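Local atomic coordinates of intracellular serine protease (Bacillus licheniformis, PDB entry 4ZOQ), a protein that probably acts as a subtilisin-type serine endopeptidase of lanthipeptide maturation, cutting peptide bonds in a sequence-specific manner. Residues 121-126 / 157-162; 284-289 / 304-309. All coordinates share one frame; numbering follows the deposited sequence.

Contact 1 of 2, residues 121-126 / 157-162; sequences KAMVDA and RAANYA
Met123 and Val124 of helix 116-128 meet Ala158, Ala159 and Tyr161 of helix 146-164, joining two neighbouring helices of the subtilase alpha/beta fold. The short segments run nearly parallel, at 14°, with axes 9.3 Å apart, and no hydrogen bond links them; the interaction is apolar and falls into two patches. In the first, Met123 uses the end of its chain: CE lies 4.0 Å from Ala158 CB and 3.9 Å from Ala159 N, and is thus laid against the backbone between the two alanines. SD also takes part, 4.1 Å from Ala158 CB. The chain runs extended to SD and then bends at chi3 (69°), which turns the methyl onto this small-residue surface. In the second patch Val124 CG1 approaches Tyr161 CE2 to 3.7 Å, obliquely to the ring, while the two side chains cross at about a right angle. Tyr161 reaches there because its CG stands opposite the backbone N (chi1 -173°), which sends the ring across toward helix 116-128.

Further out, the phenol is tied to that same helix by a hydrogen bond between Tyr161 OH and Asn128 OD1, so the hydroxyl of Tyr161 is held to the helix whose Val124 touches its ring. Inward, Met123 also touches Ile50 of strand 46-51, the strand that ends in Asp51, a predicted charge-relay residue whose side chain is about 12 Å from that of Met123. Outward, the second chain of the assembly packs Glu60 on both Val124 and Tyr161, consistent with the way a subtilase propeptide covers this helix pair. Val124 CG1 also lies 4.1 Å from Tyr161 CD2, the ring carbon next to CE2.

Contact 2 of 2, residues 284-289 / 304-309; sequences GTAALV and KQVHHI
Helices 275-297 and 303-313 cross at 116° between their short segments, with axes 9.9 Å apart and Val289 and Val306 as the closest backbone pair, CA to CA 6.6 Å. They form a helix-loop-helix unit of the subtilase fold, and the first of them carries Ser276, the predicted charge-relay serine, near its N-terminal end, well away from this crossing. No hydrogen bond spans the interface, so the contact rests mainly on aliphatic groups.

Val289 contributes both of its methyls. CG1 meets Ile309 CD1 at 3.6 Å, the two side chains reaching toward each other tip to tip, and CG2 sits 3.9 Å from Ile309 CG2, giving the pair two separate points of touch. The isoleucine can offer both because CG2 lies opposite its own backbone N while CG1 stands beside that nitrogen (chi1 -68°), spreading the two branches. Val306 behaves differently: it slides past Val289 in the opposite direction, its CG1 passing 3.9 Å from Val289 CG1. The same methyl faces Ala286, a turn earlier on the long helix, and meets both its CB and its backbone.

Around this crossing, strand 168-172 supplies neighbours to both helices, Phe170 to Ala286 and Leu168 to Val306, while Ala336 of helix 333-338 lies against Val289. At Ala286, Val306 CG1 is 4.1 Å from CB and 4.1 Å from the carbonyl O.

How the contacts relate
Contact 1 closes before contact 2 opens along the chain, and both belong to the subtilase family region. Their centres are 19 Å apart and their nearest atoms about 9 Å, so they do not touch. The central, mostly parallel sheet relates them: helix 146-164 of contact 1 leads into strand 168-172, whose Leu168 and Phe170 pack against contact 2, whereas helix 116-128 packs on strands 46-51 and 102-110. This agrees with the subtilase plan of helices flanking a central sheet. Contact 1 is also covered by the second chain of the assembly; the segments of contact 2 meet no other chain and join helices within one subunit.

Contact 1 of 2, residues 121-126 / 157-162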
ATOM      1  N   LYS B 121      -6.762  -7.027  -9.353  1.00 36.58           N
ATOM      2  CA  LYS B 121      -6.558  -8.461  -9.439  1.00 37.86           C
ATOM      3  C   LYS B 121      -5.691  -8.925  -8.277  1.00 38.08           C
ATOM      4  O   LYS B 121      -5.972  -9.952  -7.657  1.00 35.38           O
ATOM      5  CB  LYS B 121      -5.927  -8.844 -10.762  1.00 41.06           C
ATOM      6  CG  LYS B 121      -5.877 -10.339 -10.993  1.00 36.32           C
ATOM      7  CD  LYS B 121      -5.143 -10.614 -12.290  1.00 44.24           C
ATOM      8  CE  LYS B 121      -6.101 -10.684 -13.461  1.00 44.89           C
ATOM      9  NZ  LYS B 121      -5.397 -10.804 -14.750  1.00 50.16           N
ATOM     10  N   ALA B 122      -4.650  -8.152  -7.981  1.00 35.86           N
ATOM     11  CA  ALA B 122      -3.784  -8.464  -6.854  1.00 38.91           C
ATOM     12  C   ALA B 122      -4.555  -8.374  -5.535  1.00 36.20           C
ATOM     13  O   ALA B 122      -4.384  -9.217  -4.643  1.00 36.71           O
ATOM     14  CB  ALA B 122      -2.576  -7.535  -6.825  1.00 33.65           C
ATOM     15  N   MET B 123      -5.449  -7.406  -5.426  1.00 34.62           N
ATOM     16  CA  MET B 123      -6.220  -7.288  -4.201  1.00 35.51           C
ATOM     17  C   MET B 123      -7.009  -8.562  -3.987  1.00 37.50           C
ATOM     18  O   MET B 123      -6.975  -9.165  -2.907  1.00 39.79           O
ATOM     19  CB  MET B 123      -7.175  -6.084  -4.252  1.00 34.82           C
ATOM     20  CG  MET B 123      -6.478  -4.724  -4.132  1.00 35.64           C
ATOM     21  SD  MET B 123      -7.605  -3.318  -4.366  1.00 38.81           S
ATOM     22  CE  MET B 123      -8.648  -3.387  -2.895  1.00 30.98           C
ATOM     23  N   VAL B 124      -7.691  -8.995  -5.038  1.00 36.81           N
ATOM     24  CA  VAL B 124      -8.564 -10.134  -4.914  1.00 37.30           C
ATOM     25  C   VAL B 124      -7.764 -11.393  -4.629  1.00 37.18           C
ATOM     26  O   VAL B 124      -8.105 -12.174  -3.733  1.00 39.53           O
ATOM     27  CB  VAL B 124      -9.410 -10.300  -6.173  1.00 38.99           C
ATOM     28  CG1 VAL B 124     -10.191 -11.597  -6.093  1.00 37.80           C
ATOM     29  CG2 VAL B 124     -10.352  -9.126  -6.279  1.00 32.37           C
ATOM     30  N   ASP B 125      -6.675 -11.575  -5.358  1.00 38.14           N
ATOM     31  CA  ASP B 125      -5.822 -12.732  -5.124  1.00 37.11           C
ATOM     32  C   ASP B 125      -5.310 -12.738  -3.700  1.00 37.34           C
ATOM     33  O   ASP B 125      -5.361 -13.768  -3.027  1.00 40.25           O
ATOM     34  CB  ASP B 125      -4.647 -12.766  -6.110  1.00 38.84           C
ATOM     35  CG  ASP B 125      -5.076 -13.148  -7.525  1.00 37.91           C
ATOM     36  OD1 ASP B 125      -6.193 -13.683  -7.689  1.00 39.89           O
ATOM     37  OD2 ASP B 125      -4.301 -12.913  -8.472  1.00 38.28           O
ATOM     38  N   ALA B 126      -4.843 -11.580  -3.237  1.00 36.46           N
ATOM     39  CA  ALA B 126      -4.259 -11.464  -1.905  1.00 36.42           C
ATOM     40  C   ALA B 126      -5.262 -11.887  -0.826  1.00 34.82           C
ATOM     41  O   ALA B 126      -4.895 -12.565   0.151  1.00 30.79           O
ATOM     42  CB  ALA B 126      -3.762 -10.019  -1.661  1.00 35.28           C
ATOM     43  N   ARG B 157     -15.561  -2.583  -5.870  1.00 35.77           N
ATOM     44  CA  ARG B 157     -15.981  -3.960  -5.657  1.00 35.29           C
ATOM     45  C   ARG B 157     -14.838  -4.761  -5.082  1.00 33.53           C
ATOM     46  O   ARG B 157     -15.038  -5.566  -4.182  1.00 36.09           O
ATOM     47  CB  ARG B 157     -16.438  -4.593  -6.969  1.00 36.47           C
ATOM     48  CG  ARG B 157     -17.779  -4.145  -7.479  1.00 37.71           C
ATOM     49  CD  ARG B 157     -18.127  -4.916  -8.749  1.00 41.08           C
ATOM     50  NE  ARG B 157     -19.381  -4.467  -9.338  1.00 48.04           N
ATOM     51  CZ  ARG B 157     -19.933  -4.994 -10.429  1.00 49.58           C
ATOM     52  NH1 ARG B 157     -19.324  -5.976 -11.081  1.00 44.99           N
ATOM     53  NH2 ARG B 157     -21.093  -4.526 -10.874  1.00 48.79           N
ATOM     54  N   ALA B 158     -13.627  -4.476  -5.546  1.00 34.51           N
ATOM     55  CA  ALA B 158     -12.431  -5.092  -4.988  1.00 33.84           C
ATOM     56  C   ALA B 158     -12.303  -4.768  -3.503  1.00 36.76           C
ATOM     57  O   ALA B 158     -12.034  -5.655  -2.672  1.00 36.09           O
ATOM     58  CB  ALA B 158     -11.194  -4.625  -5.744  1.00 30.57           C
ATOM     59  N   ALA B 159     -12.548  -3.509  -3.163  1.00 32.80           N
ATOM     60  CA  ALA B 159     -12.448  -3.078  -1.782  1.00 35.33           C
ATOM     61  C   ALA B 159     -13.523  -3.737  -0.935  1.00 38.88           C
ATOM     62  O   ALA B 159     -13.276  -4.143   0.218  1.00 38.19           O
ATOM     63  CB  ALA B 159     -12.539  -1.554  -1.688  1.00 38.91           C
ATOM     64  N   ASN B 160     -14.716  -3.851  -1.509  1.00 36.85           N
ATOM     65  CA  ASN B 160     -15.806  -4.544  -0.836  1.00 36.15           C
ATOM     66  C   ASN B 160     -15.443  -6.013  -0.560  1.00 37.71           C
ATOM     67  O   ASN B 160     -15.725  -6.571   0.511  1.00 38.94           O
ATOM     68  CB  ASN B 160     -17.073  -4.458  -1.699  1.00 34.30           C
ATOM     69  CG  ASN B 160     -17.673  -3.026  -1.753  1.00 38.48           C
ATOM     70  OD1 ASN B 160     -17.174  -2.082  -1.124  1.00 38.37           O
ATOM     71  ND2 ASN B 160     -18.747  -2.878  -2.502  1.00 37.91           N
ATOM     72  N   TYR B 161     -14.773  -6.631  -1.518  1.00 35.42           N
ATOM     73  CA  TYR B 161     -14.417  -8.037  -1.384  1.00 42.37           C
ATOM     74  C   TYR B 161     -13.419  -8.273  -0.241  1.00 40.10           C
ATOM     75  O   TYR B 161     -13.587  -9.199   0.554  1.00 39.24           O
ATOM     76  CB  TYR B 161     -13.869  -8.556  -2.706  1.00 39.35           C
ATOM     77  CG  TYR B 161     -13.615 -10.029  -2.737  1.00 38.39           C
ATOM     78  CD1 TYR B 161     -14.670 -10.940  -2.736  1.00 38.40           C
ATOM     79  CD2 TYR B 161     -12.317 -10.517  -2.809  1.00 38.38           C
ATOM     80  CE1 TYR B 161     -14.424 -12.318  -2.790  1.00 41.66           C
ATOM     81  CE2 TYR B 161     -12.059 -11.862  -2.864  1.00 40.65           C
ATOM     82  CZ  TYR B 161     -13.106 -12.768  -2.855  1.00 41.27           C
ATOM     83  OH  TYR B 161     -12.796 -14.108  -2.915  1.00 32.58           O
ATOM     84  N   ALA B 162     -12.421  -7.402  -0.122  1.00 41.22           N
ATOM     85  CA  ALA B 162     -11.460  -7.498   0.983  1.00 40.56           C
ATOM     86  C   ALA B 162     -12.152  -7.303   2.337  1.00 37.50           C
ATOM     87  O   ALA B 162     -11.907  -8.063   3.282  1.00 37.05           O
ATOM     88  CB  ALA B 162     -10.354  -6.480   0.807  1.00 34.61           C
TER

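Contact 2 of 2, residues 284-289 / 304-309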
ATOM      1  N   GLY B 284       2.019  -2.329   8.912  1.00 26.84           N
ATOM      2  CA  GLY B 284       2.897  -3.052   9.817  1.00 28.57           C
ATOM      3  C   GLY B 284       2.341  -3.064  11.228  1.00 26.67           C
ATOM      4  O   GLY B 284       2.329  -4.107  11.893  1.00 25.79           O
ATOM      5  N   THR B 285       1.829  -1.913  11.659  1.00 27.25           N
ATOM      6  CA  THR B 285       1.209  -1.813  12.976  1.00 29.00           C
ATOM      7  C   THR B 285      -0.045  -2.698  13.053  1.00 28.31           C
ATOM      8  O   THR B 285      -0.277  -3.376  14.064  1.00 29.17           O
ATOM      9  CB  THR B 285       0.813  -0.367  13.331  1.00 26.61           C
ATOM     10  OG1 THR B 285       1.966   0.494  13.256  1.00 26.10           O
ATOM     11  CG2 THR B 285       0.229  -0.320  14.757  1.00 25.02           C
ATOM     12  N   ALA B 286      -0.834  -2.722  11.980  1.00 27.15           N
ATOM     13  CA  ALA B 286      -2.023  -3.580  11.949  1.00 27.88           C
ATOM     14  C   ALA B 286      -1.657  -5.059  12.101  1.00 29.28           C
ATOM     15  O   ALA B 286      -2.315  -5.805  12.842  1.00 29.30           O
ATOM     16  CB  ALA B 286      -2.799  -3.370  10.670  1.00 27.87           C
ATOM     17  N   ALA B 287      -0.610  -5.474  11.389  1.00 28.99           N
ATOM     18  CA  ALA B 287      -0.109  -6.846  11.481  1.00 30.78           C
ATOM     19  C   ALA B 287       0.347  -7.131  12.915  1.00 27.80           C
ATOM     20  O   ALA B 287       0.161  -8.237  13.423  1.00 30.62           O
ATOM     21  CB  ALA B 287       1.024  -7.085  10.485  1.00 27.84           C
ATOM     22  N   LEU B 288       0.910  -6.131  13.580  1.00 26.05           N
ATOM     23  CA  LEU B 288       1.300  -6.348  14.973  1.00 31.51           C
ATOM     24  C   LEU B 288       0.088  -6.595  15.883  1.00 30.60           C
ATOM     25  O   LEU B 288       0.130  -7.484  16.736  1.00 29.75           O
ATOM     26  CB  LEU B 288       2.120  -5.171  15.506  1.00 30.63           C
ATOM     27  CG  LEU B 288       3.600  -5.120  15.150  1.00 31.06           C
ATOM     28  CD1 LEU B 288       4.282  -4.027  15.992  1.00 30.89           C
ATOM     29  CD2 LEU B 288       4.249  -6.497  15.388  1.00 29.79           C
ATOM     30  N   VAL B 289      -0.979  -5.811  15.693  1.00 32.12           N
ATOM     31  CA  VAL B 289      -2.190  -5.937  16.499  1.00 29.04           C
ATOM     32  C   VAL B 289      -2.840  -7.295  16.249  1.00 32.67           C
ATOM     33  O   VAL B 289      -3.210  -7.993  17.199  1.00 32.97           O
ATOM     34  CB  VAL B 289      -3.186  -4.816  16.200  1.00 30.32           C
ATOM     35  CG1 VAL B 289      -4.570  -5.153  16.764  1.00 30.08           C
ATOM     36  CG2 VAL B 289      -2.676  -3.513  16.774  1.00 30.05           C
ATOM     37  N   LYS B 304     -12.730  -4.557  11.841  1.00 40.83           N
ATOM     38  CA  LYS B 304     -13.233  -3.453  12.646  1.00 41.93           C
ATOM     39  C   LYS B 304     -12.544  -3.407  13.990  1.00 36.39           C
ATOM     40  O   LYS B 304     -12.204  -2.340  14.486  1.00 37.96           O
ATOM     41  CB  LYS B 304     -14.738  -3.609  12.912  1.00 41.95           C
ATOM     42  CG  LYS B 304     -15.663  -2.921  11.954  1.00 51.77           C
ATOM     43  CD  LYS B 304     -17.130  -3.104  12.388  1.00 50.95           C
ATOM     44  CE  LYS B 304     -18.097  -2.638  11.294  1.00 61.51           C
ATOM     45  NZ  LYS B 304     -19.470  -3.201  11.429  1.00 67.06           N
ATOM     46  N   GLN B 305     -12.289  -4.571  14.563  1.00 34.32           N
ATOM     47  CA  GLN B 305     -11.589  -4.599  15.835  1.00 35.77           C
ATOM     48  C   GLN B 305     -10.181  -4.010  15.734  1.00 35.26           C
ATOM     49  O   GLN B 305      -9.771  -3.242  16.600  1.00 35.37           O
ATOM     50  CB  GLN B 305     -11.514  -6.015  16.364  1.00 33.59           C
ATOM     51  CG  GLN B 305     -12.767  -6.437  17.084  1.00 38.16           C
ATOM     52  CD  GLN B 305     -12.752  -7.912  17.430  1.00 34.50           C
ATOM     53  OE1 GLN B 305     -12.796  -8.776  16.550  1.00 38.07           O
ATOM     54  NE2 GLN B 305     -12.620  -8.207  18.723  1.00 37.68           N
ATOM     55  N   VAL B 306      -9.451  -4.369  14.682  1.00 33.32           N
ATOM     56  CA  VAL B 306      -8.100  -3.853  14.484  1.00 37.06           C
ATOM     57  C   VAL B 306      -8.155  -2.358  14.203  1.00 34.90           C
ATOM     58  O   VAL B 306      -7.389  -1.591  14.780  1.00 32.39           O
ATOM     59  CB  VAL B 306      -7.374  -4.581  13.361  1.00 35.62           C
ATOM     60  CG1 VAL B 306      -5.960  -4.058  13.237  1.00 30.39           C
ATOM     61  CG2 VAL B 306      -7.354  -6.062  13.669  1.00 30.99           C
ATOM     62  N   HIS B 307      -9.085  -1.957  13.340  1.00 35.07           N
ATOM     63  CA  HIS B 307      -9.267  -0.551  12.996  1.00 34.52           C
ATOM     64  C   HIS B 307      -9.567   0.255  14.252  1.00 36.54           C
ATOM     65  O   HIS B 307      -9.072   1.383  14.432  1.00 36.23           O
ATOM     66  CB  HIS B 307     -10.402  -0.392  11.978  1.00 38.54           C
ATOM     67  CG  HIS B 307     -10.546   0.998  11.438  1.00 44.08           C
ATOM     68  ND1 HIS B 307     -11.083   2.037  12.174  1.00 45.45           N
ATOM     69  CD2 HIS B 307     -10.251   1.515  10.221  1.00 40.64           C
ATOM     70  CE1 HIS B 307     -11.088   3.137  11.441  1.00 40.90           C
ATOM     71  NE2 HIS B 307     -10.584   2.850  10.255  1.00 40.23           N
ATOM     72  N   HIS B 308     -10.370  -0.339  15.128  1.00 33.31           N
ATOM     73  CA  HIS B 308     -10.735   0.306  16.385  1.00 34.78           C
ATOM     74  C   HIS B 308      -9.490   0.536  17.256  1.00 33.51           C
ATOM     75  O   HIS B 308      -9.308   1.603  17.824  1.00 32.70           O
ATOM     76  CB  HIS B 308     -11.782  -0.531  17.144  1.00 34.03           C
ATOM     77  CG  HIS B 308     -12.265   0.117  18.394  1.00 33.46           C
ATOM     78  ND1 HIS B 308     -13.215   1.112  18.395  1.00 45.10           N
ATOM     79  CD2 HIS B 308     -11.871  -0.030  19.682  1.00 33.77           C
ATOM     80  CE1 HIS B 308     -13.409   1.535  19.634  1.00 41.86           C
ATOM     81  NE2 HIS B 308     -12.605   0.857  20.433  1.00 39.34           N
ATOM     82  N   ILE B 309      -8.635  -0.471  17.362  1.00 32.88           N
ATOM     83  CA  ILE B 309      -7.412  -0.321  18.128  1.00 33.27           C
ATOM     84  C   ILE B 309      -6.495   0.777  17.522  1.00 33.49           C
ATOM     85  O   ILE B 309      -5.977   1.616  18.262  1.00 31.82           O
ATOM     86  CB  ILE B 309      -6.686  -1.663  18.226  1.00 32.37           C
ATOM     87  CG1 ILE B 309      -7.531  -2.601  19.082  1.00 31.79           C
ATOM     88  CG2 ILE B 309      -5.309  -1.485  18.853  1.00 30.09           C
ATOM     89  CD1 ILE B 309      -7.158  -4.042  18.977  1.00 32.73           C
TER